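Local structure of oxalate biosynthetic component 1 (Burkholderia thailandensis, 5IKY) at residues S716-R727 with A850-A861. The protein is a bifunctional enzyme of quorum sensing-dependent oxalate production, a serine hydrolase of the alpha/beta hydrolase type with an additional lyase activity. Numbering follows the deposited sequence.
Sequences SATMALLYHALR and ASMLHNRFALNA
Phe857 enters a hole in helix 716-727 formed by Ser716, Met719, Ala720 and Tyr723, a knob-into-hole fit between nearly antiparallel helices whose axes come within 7.9 Å. Its flat apolar ring offers a face to Met719, whose CB stands almost on the ring normal, 3.5 Å from the centroid, in a CH-pi contact. Bends at chi2 and chi3 keep the methionine chain on that side, the methyl CE meeting CZ at the rim, and the sulfur adds a more distant Met-aromatic contact. Beside this pair lies the partly exposed Tyr723, its ring within 11° of parallel to that of Phe857 but meeting it rim to rim, CE2 to CE2 at 3.5 Å. The tyrosine offers one face to Leu853, with CB over the centre and CD1 reaching CE1 and CZ.

His854 supplies the stronger polar link, having both an N-H for a carbonyl and a ring face for the edge of His724. With CG anti to the backbone N (chi1 166°), its ND1 donates to Ala720 O at 2.7 Å; the oxygen lies in the imidazole plane, while the nitrogen stands above the carbonyl plane. His724 N reaches that oxygen from the opposite face. The small side chain of Ala720 suits the close helix spacing, its methyl against Phe857 CB.

The pair joins the cap region to the hydrolase part: helices 554-560 and 682-690 pack against helix 715-734, while helix 937-955 touches Arg856 and Leu859 of helix 849-860.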
# COMPACT_ATOMS: atom_id res chain seq x y z
N SER A 716 22.45 1.84 -8.25
CA SER A 716 23.37 2.47 -7.31
C SER A 716 24.35 3.40 -8.02
O SER A 716 24.63 4.50 -7.54
CB SER A 716 24.15 1.41 -6.52
OG SER A 716 23.29 0.71 -5.64
N ALA A 717 24.86 2.96 -9.17
CA ALA A 717 25.78 3.78 -9.96
C ALA A 717 25.10 5.07 -10.41
O ALA A 717 25.71 6.14 -10.36
CB ALA A 717 26.28 3.00 -11.16
N THR A 718 23.85 4.96 -10.83
CA THR A 718 23.08 6.13 -11.26
C THR A 718 22.91 7.11 -10.11
O THR A 718 23.09 8.32 -10.28
CB THR A 718 21.69 5.73 -11.79
OG1 THR A 718 21.83 4.70 -12.77
CG2 THR A 718 21.00 6.93 -12.41
N MET A 719 22.57 6.59 -8.93
CA MET A 719 22.38 7.43 -7.75
C MET A 719 23.70 8.06 -7.32
O MET A 719 23.74 9.22 -6.90
CB MET A 719 21.77 6.62 -6.61
CG MET A 719 20.35 6.13 -6.88
SD MET A 719 19.13 7.45 -6.90
CE MET A 719 18.83 7.68 -5.15
N ALA A 720 24.78 7.30 -7.43
CA ALA A 720 26.11 7.80 -7.09
C ALA A 720 26.50 8.97 -7.99
O ALA A 720 27.08 9.95 -7.53
CB ALA A 720 27.14 6.69 -7.20
N LEU A 721 26.17 8.86 -9.27
CA LEU A 721 26.48 9.90 -10.24
C LEU A 721 25.62 11.14 -10.03
O LEU A 721 26.11 12.26 -10.14
CB LEU A 721 26.29 9.37 -11.67
CG LEU A 721 27.33 8.34 -12.13
CD1 LEU A 721 26.94 7.74 -13.46
CD2 LEU A 721 28.69 9.01 -12.21
N LEU A 722 24.34 10.93 -9.74
CA LEU A 722 23.41 12.03 -9.50
C LEU A 722 23.83 12.85 -8.29
O LEU A 722 23.83 14.08 -8.34
CB LEU A 722 21.99 11.50 -9.32
CG LEU A 722 21.32 10.96 -10.58
CD1 LEU A 722 19.94 10.41 -10.26
CD2 LEU A 722 21.24 12.05 -11.63
N TYR A 723 24.17 12.17 -7.20
CA TYR A 723 24.61 12.86 -5.99
C TYR A 723 25.99 13.49 -6.17
O TYR A 723 26.33 14.46 -5.49
CB TYR A 723 24.62 11.91 -4.80
CG TYR A 723 23.28 11.82 -4.10
CD1 TYR A 723 22.73 12.93 -3.48
CD2 TYR A 723 22.56 10.63 -4.07
CE1 TYR A 723 21.50 12.87 -2.85
CE2 TYR A 723 21.33 10.55 -3.44
CZ TYR A 723 20.81 11.67 -2.83
OH TYR A 723 19.59 11.61 -2.19
N HIS A 724 26.78 12.94 -7.09
CA HIS A 724 28.07 13.51 -7.43
C HIS A 724 27.89 14.92 -7.99
O HIS A 724 28.53 15.87 -7.53
CB HIS A 724 28.80 12.63 -8.44
CG HIS A 724 30.20 13.07 -8.74
ND1 HIS A 724 30.48 14.23 -9.44
CD2 HIS A 724 31.39 12.51 -8.45
CE1 HIS A 724 31.79 14.36 -9.56
NE2 HIS A 724 32.37 13.33 -8.97
N ALA A 725 27.00 15.04 -8.97
CA ALA A 725 26.70 16.34 -9.56
C ALA A 725 25.99 17.23 -8.55
O ALA A 725 26.20 18.45 -8.53
CB ALA A 725 25.84 16.16 -10.81
N LEU A 726 25.17 16.62 -7.71
CA LEU A 726 24.42 17.35 -6.70
C LEU A 726 25.37 17.91 -5.64
O LEU A 726 25.15 19.01 -5.13
CB LEU A 726 23.37 16.45 -6.05
CG LEU A 726 22.10 17.10 -5.49
CD1 LEU A 726 20.98 16.08 -5.42
CD2 LEU A 726 22.34 17.70 -4.11
N ARG A 727 26.42 17.16 -5.33
CA ARG A 727 27.42 17.60 -4.38
C ARG A 727 28.16 18.83 -4.91
O ARG A 727 28.33 19.82 -4.20
CB ARG A 727 28.42 16.48 -4.08
CG ARG A 727 29.57 16.90 -3.16
CD ARG A 727 30.80 16.04 -3.40
NE ARG A 727 31.08 15.89 -4.82
CZ ARG A 727 31.61 16.84 -5.59
NH1 ARG A 727 31.83 16.61 -6.88
NH2 ARG A 727 31.94 18.02 -5.07
N ALA A 850 25.53 15.37 0.57
CA ALA A 850 25.65 14.75 -0.75
C ALA A 850 26.98 14.01 -0.90
O ALA A 850 27.07 13.04 -1.65
CB ALA A 850 25.49 15.79 -1.84
N SER A 851 28.01 14.49 -0.21
CA SER A 851 29.31 13.84 -0.23
C SER A 851 29.22 12.43 0.35
O SER A 851 29.78 11.48 -0.19
CB SER A 851 30.35 14.66 0.55
OG SER A 851 30.34 16.02 0.15
N MET A 852 28.50 12.31 1.46
CA MET A 852 28.34 11.03 2.15
C MET A 852 27.39 10.12 1.39
O MET A 852 27.58 8.90 1.36
CB MET A 852 27.85 11.25 3.58
CG MET A 852 28.75 12.15 4.43
SD MET A 852 30.27 11.35 4.99
CE MET A 852 31.41 11.78 3.67
N LEU A 853 26.36 10.70 0.79
CA LEU A 853 25.40 9.94 0.01
C LEU A 853 26.06 9.34 -1.23
O LEU A 853 25.79 8.19 -1.58
CB LEU A 853 24.21 10.82 -0.39
CG LEU A 853 23.24 11.13 0.75
CD1 LEU A 853 22.24 12.19 0.36
CD2 LEU A 853 22.50 9.87 1.15
N HIS A 854 26.92 10.11 -1.88
CA HIS A 854 27.66 9.61 -3.03
C HIS A 854 28.54 8.44 -2.62
O HIS A 854 28.55 7.40 -3.28
CB HIS A 854 28.53 10.70 -3.65
CG HIS A 854 29.55 10.17 -4.60
ND1 HIS A 854 29.26 9.82 -5.90
CD2 HIS A 854 30.87 9.92 -4.43
CE1 HIS A 854 30.35 9.38 -6.50
NE2 HIS A 854 31.35 9.43 -5.63
N ASN A 855 29.28 8.62 -1.53
CA ASN A 855 30.14 7.57 -0.99
C ASN A 855 29.34 6.30 -0.71
O ASN A 855 29.79 5.19 -1.01
CB ASN A 855 30.81 8.06 0.30
CG ASN A 855 31.68 7.00 0.93
OD1 ASN A 855 31.32 6.41 1.95
ND2 ASN A 855 32.84 6.75 0.33
N ARG A 856 28.16 6.49 -0.14
CA ARG A 856 27.23 5.40 0.16
C ARG A 856 26.91 4.58 -1.09
O ARG A 856 27.09 3.36 -1.11
CB ARG A 856 25.95 5.97 0.76
CG ARG A 856 25.49 5.31 2.04
CD ARG A 856 24.26 6.01 2.60
NE ARG A 856 23.15 6.01 1.64
CZ ARG A 856 22.00 6.65 1.82
NH1 ARG A 856 21.80 7.34 2.93
NH2 ARG A 856 21.06 6.60 0.89
N PHE A 857 26.42 5.26 -2.12
CA PHE A 857 26.00 4.59 -3.36
C PHE A 857 27.19 4.06 -4.16
O PHE A 857 27.07 3.04 -4.84
CB PHE A 857 25.18 5.54 -4.22
CG PHE A 857 23.78 5.76 -3.72
CD1 PHE A 857 22.84 4.74 -3.79
CD2 PHE A 857 23.40 6.97 -3.18
CE1 PHE A 857 21.55 4.93 -3.33
CE2 PHE A 857 22.11 7.17 -2.71
CZ PHE A 857 21.19 6.15 -2.79
N ALA A 858 28.31 4.76 -4.09
CA ALA A 858 29.52 4.31 -4.78
C ALA A 858 30.02 3.01 -4.17
O ALA A 858 30.56 2.15 -4.86
CB ALA A 858 30.59 5.38 -4.73
N LEU A 859 29.85 2.88 -2.85
CA LEU A 859 30.22 1.66 -2.15
C LEU A 859 29.32 0.51 -2.59
O LEU A 859 29.78 -0.62 -2.76
CB LEU A 859 30.14 1.86 -0.64
CG LEU A 859 30.67 0.71 0.22
CD1 LEU A 859 32.15 0.50 -0.03
CD2 LEU A 859 30.40 0.96 1.69
N ASN A 860 28.04 0.81 -2.77
CA ASN A 860 27.08 -0.15 -3.29
C ASN A 860 27.51 -0.71 -4.64
O ASN A 860 27.32 -1.89 -4.92
CB ASN A 860 25.70 0.49 -3.43
CG ASN A 860 24.93 0.51 -2.13
OD1 ASN A 860 25.46 0.23 -1.06
ND2 ASN A 860 23.65 0.87 -2.21
N ALA A 861 28.08 0.16 -5.48
CA ALA A 861 28.43 -0.20 -6.85
C ALA A 861 29.82 -0.80 -6.96
O ALA A 861 30.32 -1.03 -8.06
CB ALA A 861 28.31 1.03 -7.75